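Long-range contacts in 3-phosphoshikimate 1-carboxyvinyltransferase (Streptomyces sviceus, PDB 7M0O), which probably catalyses the transfer of the enolpyruvyl group of phosphoenolpyruvate to the 5-hydroxyl of shikimate-3-phosphate, the sixth of seven steps leading to chorismate: residues A[82-87]-A[156-161]; A[140-145]-A[167-172]; A[227-232]-A[398-403]; A[359-364]-A[383-388]. All blocks are in the same frame, centred on the assembly; numbering follows the deposited sequence.

Contact 1: A[82-87]-A[156-161]; sequences ARFLPT and YLTALL
Phe84 and Thr87 close on the methyl group of Ala159, and this apolar packing forms the centre of the contact. The Phe84 ring brings its CE1 to 3.9 Å from Ala159 CB, and its CZ to 4.0 Å from Thr158 CG2. Thr87 turns its methyl carbon CG2 to the carbonyl of the other helix, 3.8 Å from Ala159 O. With the small Ala159 at the crossing, the CA atoms of Phe84 and Ala159 come within 6.3 Å.

No polar side chain bonds across the segments; Thr87 and Thr158 have partners of their own. Thr87 OG1, beside its own backbone N (chi1 -60°), donates to Arg83 O one turn back at 2.9 Å, while Thr158 OG1 pairs with Thr187 of helix 182-193. Arg83 runs past Tyr156, whose CE1 lies over one face of the guanidinium, 3.7 Å from Arg83 NE; the two planes are turned 69° apart. Tyr156 OH has a weak hydrogen bond to Pro108 O.

Segments 82-87 and 156-161, of helices 79-90 and 155-163, run in nearly the same direction, their axes 24° apart, inside one half of the EPSP synthase fold. Arg83 touches Gln155, a predicted substrate ligand, so the Arg83 end of this buried helix pair borders the probable active site.

Contact 2: A[140-145]-A[167-172]; sequences GVEGGE and TRQGLR
Glu142 reaches over to two neighbours at once, Arg168 and Gln169, and splits its carboxylate between them. OE1 takes the arginine in a salt bridge, with Arg168 NE at 2.5 Å, so short that the length needs caution, and NH2 adding a weak bond; the carboxylate and guanidinium planes stand 56° apart. OE2 accepts from Gln169 NE2 at 2.8 Å, met nearly head-on and close to the plane of the amide. CG of Glu142 stands anti to its backbone N (chi1 -174°), and a bend at chi2 brings the carboxylate back to this pair. With an alanine here, Arg168 would probably be left without its carboxylate mate and the Gln169 amide free to turn.

The backbone holds these groups in place. Arg168 N donates to Val141 O at 2.9 Å, Gln169 N to Glu142 O at 2.7 Å, and the peptide between Val141 and Glu142 lies over one face of the guanidinium. Water 1 bridges Gly140 O and Arg168 NH2, and NH1 holds Ala139 O. Farther along, Gly144 N bonds Gly170 O at 2.7 Å and Arg172 N bonds Gly144 O at 2.9 Å, opening the parallel pairing. Gly143 comes so near Gly170 O that a side chain there would clash. Beyond it, water 2 joins Glu145 OE2 to Arg172 NE.

Strands 144-147 and 171-174 are the two parallel strands of a beta-alpha-beta unit crossed over by helix 155-163; strand 204-207 flanks 171-174 on its other side, and Val141 and Leu171 pack on Leu119.

Contact 3: A[227-232]-A[398-403]; sequences SYFFAA and HEAFAE
Phe229 meets Phe401 edge-to-face: the edge of Phe401 points at the face of Phe229, with centroids 5.8 Å apart and planes at 71°. CD1 of Phe401 sits above the Phe229 ring, offset toward its rim, 4.1 Å from CE1. The end of the Phe229 ring also reaches Ala400, both its methyl and its carbonyl. Its CZ lies 3.9 Å from Ala400 CB, and its CE1 edge meets the carbonyl near the ring plane, 3.8 Å from Ala400 O. With chi1 at -160°, Phe401 swings its ring away from its own backbone N and across to helix 223-235; Phe397 meets the same ring. Replacing Phe229 by an alanine would probably open a gap beside Ala400 and leave the edge of Phe401 without the aromatic face it meets across the helices.

The fit is looser at Ala232, whose CB is 4.4 Å from Phe401 CE1. The axes of the two segments stay 11.3 Å apart, so the rings span the gap, and 180 Å² is buried in all. Tyr228 leads away to Arg367, a predicted phosphoenolpyruvate ligand, which its OH hydrogen-bonds. On the far helix, the exposed Glu399 and Glu403 lie on the solvent side, and Ala402 points away.

Segments 227-232 and 398-403 run 18° from parallel, and helix 366-375 packs on both Tyr228 and Phe401. Between the two segments the chemistry is aromatic and apolar, so the join depends on ring shape and close fit rather than on polar pairing.

Contact 4: A[359-364]-A[383-388]; sequences QVTSYG and SFDDPG
Strands 359-360 and 383-384 pair in parallel, with Val360 N donating to Ser383 O at 2.8 Å and Asp385 N to Val360 O at 3.1 Å before both chains leave the sheet. They are the two strands of a beta-alpha-beta unit whose crossover is helix 366-375.

On one face of this short sheet Val360 and Phe384 run alongside each other, and Val360 CB is 3.8 Å from Phe384 CD1. Helix 366-375 covers them: Val360 rests on Ile368 and Phe372, Phe384 on Val369. The other face carries Gln359 and Ser383, where the extended Gln359 chain passes athwart Asp385, its CD 3.9 Å from Asp385 CB.

Past the strands, Asp385 takes over the join. A chi1 of 61° tucks its carboxylate back over its own main chain, toward Ser362. OD1 accepts from both Ser362 N and Ser362 OG on its syn side, the two donors coming from opposite faces of the carboxylate plane. Ser362 N also makes a weak bond to OD2, to which two waters donate; one also meets Thr361 OG1, the other accepts from Tyr363 N. Thr361 OG1 has a further partner in Arg336. The loop leads on to Gly364, whose carbonyl forms a weak hydrogen bond with Lys392, a predicted phosphoenolpyruvate ligand. Ser362 OG, while donating to Asp385, also accepts from Gly364 N at 3.0 Å, closing an ST turn.

Contacts 1 and 2 lie on one side of the chain's centre, in one half of the molecule, contacts 3 and 4 on the other. Contacts 1 and 2, centres 14 Å apart, interleave along the chain and share a beta-alpha-beta unit: helix 155-163 is the crossover between the strands of contact 2, and Leu160 O touches Leu171 CD1. Contacts 3 and 4, centres 17 Å apart, follow later; contact 4 falls between the segments of contact 3, and His398 NE2 probably hydrogen-bonds Pro387 O. In this family the active site lies between the halves, about 33 Å separating the centres of contacts 1 and 3, so contacts 1 (Gln155), 3 (Arg367) and 4 (Lys392) probably flank it.

Contact 1: A[82-87]-A[156-161]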
loop_
_atom_site.group_PDB
_atom_site.type_symbol
_atom_site.label_atom_id
_atom_site.label_comp_id
_atom_site.label_asym_id
_atom_site.label_seq_id
_atom_site.Cartn_x
_atom_site.Cartn_y
_atom_site.Cartn_z
ATOM N N ALA A 82 1.070 -15.849 -1.906
ATOM C CA ALA A 82 2.082 -16.827 -1.524
ATOM C C ALA A 82 2.382 -16.833 -0.034
ATOM O O ALA A 82 2.862 -17.851 0.483
ATOM C CB ALA A 82 3.378 -16.575 -2.300
ATOM N N ARG A 83 2.121 -15.733 0.672
ATOM C CA ARG A 83 2.352 -15.686 2.112
ATOM C C ARG A 83 1.074 -15.809 2.928
ATOM O O ARG A 83 1.059 -16.525 3.935
ATOM C CB ARG A 83 3.072 -14.389 2.490
ATOM C CG ARG A 83 4.430 -14.271 1.835
ATOM C CD ARG A 83 4.770 -12.819 1.541
ATOM N NE ARG A 83 6.105 -12.687 0.965
ATOM C CZ ARG A 83 6.651 -11.530 0.605
ATOM N NH1 ARG A 83 5.977 -10.397 0.752
ATOM N NH2 ARG A 83 7.874 -11.511 0.098
ATOM N N PHE A 84 -0.014 -15.161 2.503
ATOM C CA PHE A 84 -1.235 -15.155 3.308
ATOM C C PHE A 84 -2.019 -16.458 3.192
ATOM O O PHE A 84 -2.613 -16.904 4.177
ATOM C CB PHE A 84 -2.138 -13.987 2.904
ATOM C CG PHE A 84 -1.695 -12.655 3.429
ATOM C CD1 PHE A 84 -0.498 -12.515 4.124
ATOM C CD2 PHE A 84 -2.489 -11.533 3.238
ATOM C CE1 PHE A 84 -0.100 -11.282 4.604
ATOM C CE2 PHE A 84 -2.096 -10.285 3.712
ATOM C CZ PHE A 84 -0.902 -10.160 4.399
ATOM N N LEU A 85 -2.094 -17.065 2.007
ATOM C CA LEU A 85 -2.848 -18.315 1.904
ATOM C C LEU A 85 -2.248 -19.440 2.746
ATOM O O LEU A 85 -3.017 -20.146 3.415
ATOM C CB LEU A 85 -2.996 -18.730 0.434
ATOM C CG LEU A 85 -4.079 -17.993 -0.351
ATOM C CD1 LEU A 85 -4.387 -18.723 -1.645
ATOM C CD2 LEU A 85 -5.361 -17.820 0.467
ATOM N N PRO A 86 -0.933 -19.683 2.755
ATOM C CA PRO A 86 -0.406 -20.704 3.681
ATOM C C PRO A 86 -0.685 -20.392 5.130
ATOM O O PRO A 86 -0.880 -21.313 5.936
ATOM C CB PRO A 86 1.095 -20.700 3.387
ATOM C CG PRO A 86 1.184 -20.228 1.945
ATOM C CD PRO A 86 0.113 -19.183 1.840
ATOM N N THR A 87 -0.698 -19.108 5.483
ATOM C CA THR A 87 -0.999 -18.711 6.858
ATOM C C THR A 87 -2.439 -19.054 7.232
ATOM O O THR A 87 -2.699 -19.641 8.291
ATOM C CB THR A 87 -0.752 -17.214 7.031
ATOM O OG1 THR A 87 0.610 -16.899 6.746
ATOM C CG2 THR A 87 -1.108 -16.762 8.467
ATOM N N TYR A 156 5.589 -10.194 6.783
ATOM C CA TYR A 156 5.695 -11.342 7.686
ATOM C C TYR A 156 5.115 -11.023 9.055
ATOM O O TYR A 156 4.381 -11.838 9.625
ATOM C CB TYR A 156 7.155 -11.791 7.831
ATOM C CG TYR A 156 7.816 -12.148 6.515
ATOM C CD1 TYR A 156 7.108 -12.805 5.520
ATOM C CD2 TYR A 156 9.133 -11.792 6.260
ATOM C CE1 TYR A 156 7.698 -13.117 4.305
ATOM C CE2 TYR A 156 9.740 -12.106 5.044
ATOM C CZ TYR A 156 9.008 -12.766 4.073
ATOM O OH TYR A 156 9.587 -13.073 2.866
ATOM N N LEU A 157 5.438 -9.852 9.609
ATOM C CA LEU A 157 4.808 -9.461 10.864
ATOM C C LEU A 157 3.299 -9.342 10.692
ATOM O O LEU A 157 2.527 -9.793 11.553
ATOM C CB LEU A 157 5.417 -8.149 11.372
ATOM C CG LEU A 157 4.715 -7.590 12.612
ATOM C CD1 LEU A 157 4.730 -8.602 13.769
ATOM C CD2 LEU A 157 5.329 -6.261 13.047
ATOM N N THR A 158 2.857 -8.776 9.567
ATOM C CA THR A 158 1.427 -8.565 9.377
ATOM C C THR A 158 0.678 -9.887 9.234
ATOM O O THR A 158 -0.423 -10.045 9.779
ATOM C CB THR A 158 1.222 -7.642 8.170
ATOM O OG1 THR A 158 1.445 -6.290 8.592
ATOM C CG2 THR A 158 -0.164 -7.781 7.572
ATOM N N ALA A 159 1.284 -10.870 8.560
ATOM C CA ALA A 159 0.702 -12.211 8.507
ATOM C C ALA A 159 0.533 -12.820 9.907
ATOM O O ALA A 159 -0.519 -13.400 10.210
ATOM C CB ALA A 159 1.566 -13.121 7.626
ATOM N N LEU A 160 1.548 -12.688 10.773
ATOM C CA LEU A 160 1.440 -13.226 12.132
ATOM C C LEU A 160 0.397 -12.474 12.953
ATOM O O LEU A 160 -0.375 -13.091 13.700
ATOM C CB LEU A 160 2.799 -13.173 12.836
ATOM C CG LEU A 160 3.826 -14.200 12.368
ATOM C CD1 LEU A 160 5.135 -14.012 13.118
ATOM C CD2 LEU A 160 3.288 -15.637 12.524
ATOM N N LEU A 161 0.358 -11.140 12.843
ATOM C CA LEU A 161 -0.698 -10.383 13.520
ATOM C C LEU A 161 -2.077 -10.852 13.071
ATOM O O LEU A 161 -2.968 -11.103 13.895
ATOM C CB LEU A 161 -0.533 -8.881 13.256
ATOM C CG LEU A 161 0.656 -8.195 13.931
ATOM C CD1 LEU A 161 0.977 -6.884 13.198
ATOM C CD2 LEU A 161 0.337 -7.933 15.399
#

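Contact 2: A[140-145]-A[167-172]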
loop_
_atom_site.group_PDB
_atom_site.type_symbol
_atom_site.label_atom_id
_atom_site.label_comp_id
_atom_site.label_asym_id
_atom_site.label_seq_id
_atom_site.Cartn_x
_atom_site.Cartn_y
_atom_site.Cartn_z
ATOM N N GLY A 140 -4.722 -26.571 13.087
ATOM C CA GLY A 140 -4.830 -25.384 13.910
ATOM C C GLY A 140 -3.518 -24.927 14.515
ATOM O O GLY A 140 -2.493 -25.615 14.392
ATOM N N VAL A 141 -3.543 -23.762 15.168
ATOM C CA VAL A 141 -2.383 -23.185 15.840
ATOM C C VAL A 141 -2.762 -22.906 17.286
ATOM O O VAL A 141 -3.730 -22.180 17.545
ATOM C CB VAL A 141 -1.912 -21.898 15.144
ATOM C CG1 VAL A 141 -0.763 -21.292 15.914
ATOM C CG2 VAL A 141 -1.521 -22.192 13.693
ATOM N N GLU A 142 -2.000 -23.479 18.225
ATOM C CA GLU A 142 -2.306 -23.308 19.643
ATOM C C GLU A 142 -2.156 -21.856 20.064
ATOM O O GLU A 142 -3.051 -21.284 20.696
ATOM C CB GLU A 142 -1.400 -24.200 20.484
ATOM C CG GLU A 142 -1.758 -24.192 21.975
ATOM C CD GLU A 142 -3.149 -24.775 22.253
ATOM O OE1 GLU A 142 -3.613 -25.645 21.486
ATOM O OE2 GLU A 142 -3.781 -24.369 23.253
ATOM N N GLY A 143 -1.030 -21.245 19.726
ATOM C CA GLY A 143 -0.753 -19.874 20.089
ATOM C C GLY A 143 0.371 -19.745 21.098
ATOM O O GLY A 143 1.215 -20.628 21.260
ATOM N N GLY A 144 0.377 -18.610 21.786
ATOM C CA GLY A 144 1.437 -18.313 22.734
ATOM C C GLY A 144 2.538 -17.427 22.184
ATOM O O GLY A 144 2.304 -16.651 21.252
ATOM N N GLU A 145 3.744 -17.534 22.735
ATOM C CA GLU A 145 4.841 -16.653 22.340
ATOM C C GLU A 145 5.465 -17.097 21.022
ATOM O O GLU A 145 5.501 -18.286 20.696
ATOM C CB GLU A 145 5.925 -16.619 23.418
ATOM C CG GLU A 145 5.544 -15.859 24.669
ATOM C CD GLU A 145 6.683 -15.788 25.668
ATOM O OE1 GLU A 145 7.469 -16.755 25.740
ATOM O OE2 GLU A 145 6.799 -14.766 26.378
ATOM N N THR A 167 -5.778 -18.342 16.402
ATOM C CA THR A 167 -5.114 -19.307 17.260
ATOM C C THR A 167 -5.977 -19.595 18.487
ATOM O O THR A 167 -6.907 -18.854 18.822
ATOM C CB THR A 167 -3.743 -18.792 17.691
ATOM O OG1 THR A 167 -3.914 -17.749 18.659
ATOM C CG2 THR A 167 -2.964 -18.268 16.490
ATOM N N ARG A 168 -5.665 -20.708 19.157
ATOM C CA ARG A 168 -6.506 -21.120 20.273
ATOM C C ARG A 168 -6.281 -20.258 21.508
ATOM O O ARG A 168 -7.232 -20.009 22.256
ATOM C CB ARG A 168 -6.270 -22.602 20.569
ATOM C CG ARG A 168 -6.529 -23.458 19.344
ATOM C CD ARG A 168 -6.584 -24.944 19.665
ATOM N NE ARG A 168 -5.271 -25.591 19.635
ATOM C CZ ARG A 168 -4.702 -26.142 18.563
ATOM N NH1 ARG A 168 -5.309 -26.133 17.378
ATOM N NH2 ARG A 168 -3.513 -26.718 18.677
ATOM N N GLN A 169 -5.050 -19.786 21.732
ATOM C CA GLN A 169 -4.722 -19.027 22.932
ATOM C C GLN A 169 -4.306 -17.589 22.658
ATOM O O GLN A 169 -3.953 -16.879 23.605
ATOM C CB GLN A 169 -3.599 -19.717 23.727
ATOM C CG GLN A 169 -3.831 -21.212 24.027
ATOM C CD GLN A 169 -5.167 -21.478 24.682
ATOM O OE1 GLN A 169 -5.731 -20.607 25.358
ATOM N NE2 GLN A 169 -5.700 -22.689 24.474
ATOM N N GLY A 170 -4.339 -17.135 21.402
ATOM C CA GLY A 170 -3.788 -15.843 21.048
ATOM C C GLY A 170 -2.288 -15.918 20.827
ATOM O O GLY A 170 -1.643 -16.950 21.024
ATOM N N LEU A 171 -1.718 -14.795 20.397
ATOM C CA LEU A 171 -0.286 -14.715 20.148
ATOM C C LEU A 171 0.358 -13.598 20.961
ATOM O O LEU A 171 -0.274 -12.578 21.277
ATOM C CB LEU A 171 0.006 -14.495 18.642
ATOM C CG LEU A 171 -0.292 -15.709 17.757
ATOM C CD1 LEU A 171 -0.025 -15.329 16.281
ATOM C CD2 LEU A 171 0.568 -16.899 18.160
ATOM N N ARG A 172 1.625 -13.813 21.301
ATOM C CA ARG A 172 2.519 -12.788 21.834
ATOM C C ARG A 172 3.725 -12.748 20.896
ATOM O O ARG A 172 4.652 -13.553 21.036
ATOM C CB ARG A 172 2.920 -13.096 23.279
ATOM C CG ARG A 172 1.836 -12.847 24.313
ATOM C CD ARG A 172 2.372 -13.082 25.731
ATOM N NE ARG A 172 3.319 -12.042 26.140
ATOM C CZ ARG A 172 2.993 -10.969 26.857
ATOM N NH1 ARG A 172 1.736 -10.782 27.248
ATOM N NH2 ARG A 172 3.929 -10.081 27.183
HETATM O O HOH W 1 -1.862 -27.304 16.504
HETATM O O HOH W 2 6.284 -12.516 25.270
#

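Contact 3: A[227-232]-A[398-403]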
loop_
_atom_site.group_PDB
_atom_site.type_symbol
_atom_site.label_atom_id
_atom_site.label_comp_id
_atom_site.label_asym_id
_atom_site.label_seq_id
_atom_site.Cartn_x
_atom_site.Cartn_y
_atom_site.Cartn_z
ATOM N N SER A 227 -2.117 11.696 -4.674
ATOM C CA SER A 227 -1.454 12.978 -4.459
ATOM C C SER A 227 -1.240 13.712 -5.769
ATOM O O SER A 227 -1.339 14.943 -5.803
ATOM C CB SER A 227 -0.106 12.787 -3.733
ATOM O OG SER A 227 0.927 12.269 -4.561
ATOM N N TYR A 228 -0.989 12.978 -6.865
ATOM C CA TYR A 228 -0.739 13.634 -8.143
ATOM C C TYR A 228 -1.998 14.283 -8.682
ATOM O O TYR A 228 -1.928 15.354 -9.294
ATOM C CB TYR A 228 -0.181 12.627 -9.167
ATOM C CG TYR A 228 0.945 11.842 -8.565
ATOM C CD1 TYR A 228 2.181 12.443 -8.338
ATOM C CD2 TYR A 228 0.758 10.525 -8.162
ATOM C CE1 TYR A 228 3.209 11.740 -7.744
ATOM C CE2 TYR A 228 1.789 9.813 -7.562
ATOM C CZ TYR A 228 2.996 10.432 -7.353
ATOM O OH TYR A 228 4.003 9.729 -6.743
ATOM N N PHE A 229 -3.159 13.679 -8.424
ATOM C CA PHE A 229 -4.401 14.232 -8.942
ATOM C C PHE A 229 -4.857 15.408 -8.078
ATOM O O PHE A 229 -5.288 16.438 -8.607
ATOM C CB PHE A 229 -5.444 13.105 -9.056
ATOM C CG PHE A 229 -5.054 12.032 -10.060
ATOM C CD1 PHE A 229 -5.581 12.031 -11.342
ATOM C CD2 PHE A 229 -4.097 11.081 -9.744
ATOM C CE1 PHE A 229 -5.188 11.072 -12.280
ATOM C CE2 PHE A 229 -3.682 10.145 -10.673
ATOM C CZ PHE A 229 -4.237 10.137 -11.952
ATOM N N PHE A 230 -4.661 15.306 -6.758
ATOM C CA PHE A 230 -4.894 16.436 -5.864
ATOM C C PHE A 230 -3.995 17.626 -6.225
ATOM O O PHE A 230 -4.448 18.776 -6.226
ATOM C CB PHE A 230 -4.647 16.019 -4.410
ATOM C CG PHE A 230 -5.712 15.121 -3.797
ATOM C CD1 PHE A 230 -7.063 15.286 -4.067
ATOM C CD2 PHE A 230 -5.340 14.143 -2.902
ATOM C CE1 PHE A 230 -8.018 14.454 -3.452
ATOM C CE2 PHE A 230 -6.283 13.319 -2.278
ATOM C CZ PHE A 230 -7.616 13.480 -2.556
ATOM N N ALA A 231 -2.706 17.372 -6.500
ATOM C CA ALA A 231 -1.774 18.446 -6.862
ATOM C C ALA A 231 -2.169 19.138 -8.163
ATOM O O ALA A 231 -2.069 20.371 -8.276
ATOM C CB ALA A 231 -0.355 17.892 -6.987
ATOM N N ALA A 232 -2.581 18.364 -9.165
ATOM C CA ALA A 232 -3.046 18.947 -10.425
ATOM C C ALA A 232 -4.193 19.928 -10.187
ATOM O O ALA A 232 -4.240 21.013 -10.792
ATOM C CB ALA A 232 -3.481 17.831 -11.380
ATOM N N HIS A 398 -0.945 6.693 -16.989
ATOM C CA HIS A 398 -0.914 7.648 -18.092
ATOM C C HIS A 398 -2.292 7.850 -18.697
ATOM O O HIS A 398 -2.595 8.948 -19.170
ATOM C CB HIS A 398 0.065 7.186 -19.163
ATOM C CG HIS A 398 1.490 7.235 -18.724
ATOM N ND1 HIS A 398 2.161 8.418 -18.494
ATOM C CD2 HIS A 398 2.371 6.243 -18.463
ATOM C CE1 HIS A 398 3.402 8.151 -18.122
ATOM N NE2 HIS A 398 3.556 6.839 -18.102
ATOM N N GLU A 399 -3.136 6.815 -18.671
ATOM C CA GLU A 399 -4.505 6.952 -19.160
ATOM C C GLU A 399 -5.326 7.835 -18.230
ATOM O O GLU A 399 -5.997 8.775 -18.677
ATOM C CB GLU A 399 -5.150 5.574 -19.303
ATOM C CG GLU A 399 -4.417 4.667 -20.259
ATOM C CD GLU A 399 -4.562 3.187 -19.917
ATOM O OE1 GLU A 399 -5.431 2.827 -19.092
ATOM O OE2 GLU A 399 -3.802 2.386 -20.491
ATOM N N ALA A 400 -5.255 7.556 -16.926
ATOM C CA ALA A 400 -6.005 8.330 -15.939
ATOM C C ALA A 400 -5.599 9.795 -15.949
ATOM O O ALA A 400 -6.450 10.680 -15.828
ATOM C CB ALA A 400 -5.800 7.750 -14.543
ATOM N N PHE A 401 -4.299 10.075 -16.067
ATOM C CA PHE A 401 -3.856 11.461 -16.039
ATOM C C PHE A 401 -4.244 12.176 -17.325
ATOM O O PHE A 401 -4.607 13.359 -17.293
ATOM C CB PHE A 401 -2.341 11.532 -15.800
ATOM C CG PHE A 401 -1.881 12.871 -15.283
ATOM C CD1 PHE A 401 -2.098 13.222 -13.959
ATOM C CD2 PHE A 401 -1.258 13.788 -16.124
ATOM C CE1 PHE A 401 -1.686 14.453 -13.470
ATOM C CE2 PHE A 401 -0.844 15.025 -15.644
ATOM C CZ PHE A 401 -1.059 15.359 -14.320
ATOM N N ALA A 402 -4.208 11.466 -18.455
ATOM C CA ALA A 402 -4.691 12.049 -19.699
ATOM C C ALA A 402 -6.154 12.455 -19.578
ATOM O O ALA A 402 -6.554 13.517 -20.072
ATOM C CB ALA A 402 -4.491 11.058 -20.848
ATOM N N GLU A 403 -6.960 11.625 -18.908
ATOM C CA GLU A 403 -8.373 11.924 -18.696
ATOM C C GLU A 403 -8.550 13.145 -17.803
ATOM O O GLU A 403 -9.414 13.993 -18.065
ATOM C CB GLU A 403 -9.071 10.713 -18.091
ATOM C CG GLU A 403 -10.566 10.875 -17.901
ATOM C CD GLU A 403 -11.239 9.612 -17.378
ATOM O OE1 GLU A 403 -10.626 8.880 -16.573
ATOM O OE2 GLU A 403 -12.389 9.342 -17.785
#

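Contact 4: A[359-364]-A[383-388]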
loop_
_atom_site.group_PDB
_atom_site.type_symbol
_atom_site.label_atom_id
_atom_site.label_comp_id
_atom_site.label_asym_id
_atom_site.label_seq_id
_atom_site.Cartn_x
_atom_site.Cartn_y
_atom_site.Cartn_z
ATOM N N GLN A 359 13.416 16.455 -21.271
ATOM C CA GLN A 359 13.228 15.058 -20.920
ATOM C C GLN A 359 13.657 14.827 -19.478
ATOM O O GLN A 359 14.778 15.163 -19.088
ATOM C CB GLN A 359 14.029 14.150 -21.845
ATOM C CG GLN A 359 13.723 12.697 -21.610
ATOM C CD GLN A 359 14.723 11.780 -22.264
ATOM O OE1 GLN A 359 15.897 11.764 -21.906
ATOM N NE2 GLN A 359 14.260 11.010 -23.233
ATOM N N VAL A 360 12.758 14.242 -18.694
ATOM C CA VAL A 360 13.003 13.942 -17.290
ATOM C C VAL A 360 13.804 12.653 -17.175
ATOM O O VAL A 360 13.483 11.654 -17.830
ATOM C CB VAL A 360 11.668 13.828 -16.542
ATOM C CG1 VAL A 360 11.834 13.068 -15.220
ATOM C CG2 VAL A 360 11.077 15.221 -16.325
ATOM N N THR A 361 14.864 12.676 -16.353
ATOM C CA THR A 361 15.593 11.461 -15.997
ATOM C C THR A 361 14.891 10.778 -14.823
ATOM O O THR A 361 14.958 11.253 -13.685
ATOM C CB THR A 361 17.043 11.759 -15.631
ATOM O OG1 THR A 361 17.700 12.391 -16.732
ATOM C CG2 THR A 361 17.772 10.442 -15.307
ATOM N N SER A 362 14.239 9.651 -15.094
ATOM C CA SER A 362 13.384 9.023 -14.095
ATOM C C SER A 362 14.142 8.206 -13.054
ATOM O O SER A 362 13.638 8.040 -11.933
ATOM C CB SER A 362 12.335 8.158 -14.811
ATOM O OG SER A 362 12.906 6.935 -15.242
ATOM N N TYR A 363 15.325 7.687 -13.386
ATOM C CA TYR A 363 16.021 6.692 -12.559
ATOM C C TYR A 363 15.161 5.446 -12.319
ATOM O O TYR A 363 15.377 4.713 -11.344
ATOM C CB TYR A 363 16.496 7.288 -11.217
ATOM C CG TYR A 363 17.590 8.324 -11.393
ATOM C CD1 TYR A 363 18.921 7.944 -11.490
ATOM C CD2 TYR A 363 17.286 9.676 -11.497
ATOM C CE1 TYR A 363 19.922 8.880 -11.667
ATOM C CE2 TYR A 363 18.282 10.627 -11.676
ATOM C CZ TYR A 363 19.599 10.224 -11.755
ATOM O OH TYR A 363 20.598 11.160 -11.946
ATOM N N GLY A 364 14.191 5.195 -13.204
ATOM C CA GLY A 364 13.245 4.104 -13.060
ATOM C C GLY A 364 12.248 4.281 -11.940
ATOM O O GLY A 364 11.537 3.327 -11.596
ATOM N N SER A 383 8.831 15.281 -21.346
ATOM C CA SER A 383 8.800 13.866 -21.661
ATOM C C SER A 383 9.623 13.133 -20.604
ATOM O O SER A 383 10.219 13.746 -19.715
ATOM C CB SER A 383 9.319 13.609 -23.090
ATOM O OG SER A 383 10.674 14.000 -23.242
ATOM N N PHE A 384 9.640 11.809 -20.696
ATOM C CA PHE A 384 10.316 10.956 -19.734
ATOM C C PHE A 384 11.181 9.952 -20.468
ATOM O O PHE A 384 10.793 9.452 -21.526
ATOM C CB PHE A 384 9.301 10.212 -18.861
ATOM C CG PHE A 384 8.233 11.107 -18.297
ATOM C CD1 PHE A 384 8.500 11.917 -17.202
ATOM C CD2 PHE A 384 6.976 11.142 -18.864
ATOM C CE1 PHE A 384 7.529 12.759 -16.688
ATOM C CE2 PHE A 384 5.999 11.977 -18.353
ATOM C CZ PHE A 384 6.279 12.790 -17.268
ATOM N N ASP A 385 12.334 9.634 -19.886
ATOM C CA ASP A 385 13.178 8.602 -20.482
ATOM C C ASP A 385 12.605 7.200 -20.279
ATOM O O ASP A 385 12.917 6.293 -21.064
ATOM C CB ASP A 385 14.602 8.711 -19.931
ATOM C CG ASP A 385 14.687 8.528 -18.402
ATOM O OD1 ASP A 385 13.643 8.371 -17.712
ATOM O OD2 ASP A 385 15.830 8.546 -17.888
ATOM N N ASP A 386 11.728 7.022 -19.289
ATOM C CA ASP A 386 11.214 5.703 -18.913
ATOM C C ASP A 386 9.764 5.842 -18.442
ATOM O O ASP A 386 9.467 5.755 -17.242
ATOM C CB ASP A 386 12.100 5.085 -17.832
ATOM C CG ASP A 386 11.724 3.646 -17.490
ATOM O OD1 ASP A 386 10.948 3.017 -18.242
ATOM O OD2 ASP A 386 12.234 3.137 -16.462
ATOM N N PRO A 387 8.825 6.067 -19.372
ATOM C CA PRO A 387 7.420 6.267 -18.955
ATOM C C PRO A 387 6.757 5.021 -18.394
ATOM O O PRO A 387 5.749 5.141 -17.685
ATOM C CB PRO A 387 6.725 6.725 -20.250
ATOM C CG PRO A 387 7.588 6.178 -21.350
ATOM C CD PRO A 387 8.996 6.219 -20.829
ATOM N N GLY A 388 7.279 3.829 -18.677
ATOM C CA GLY A 388 6.657 2.624 -18.199
ATOM C C GLY A 388 6.889 2.322 -16.732
ATOM O O GLY A 388 6.236 1.423 -16.194
HETATM O O HOH W 3 17.861 10.145 -18.631
HETATM O O HOH W 4 16.818 7.224 -15.701
#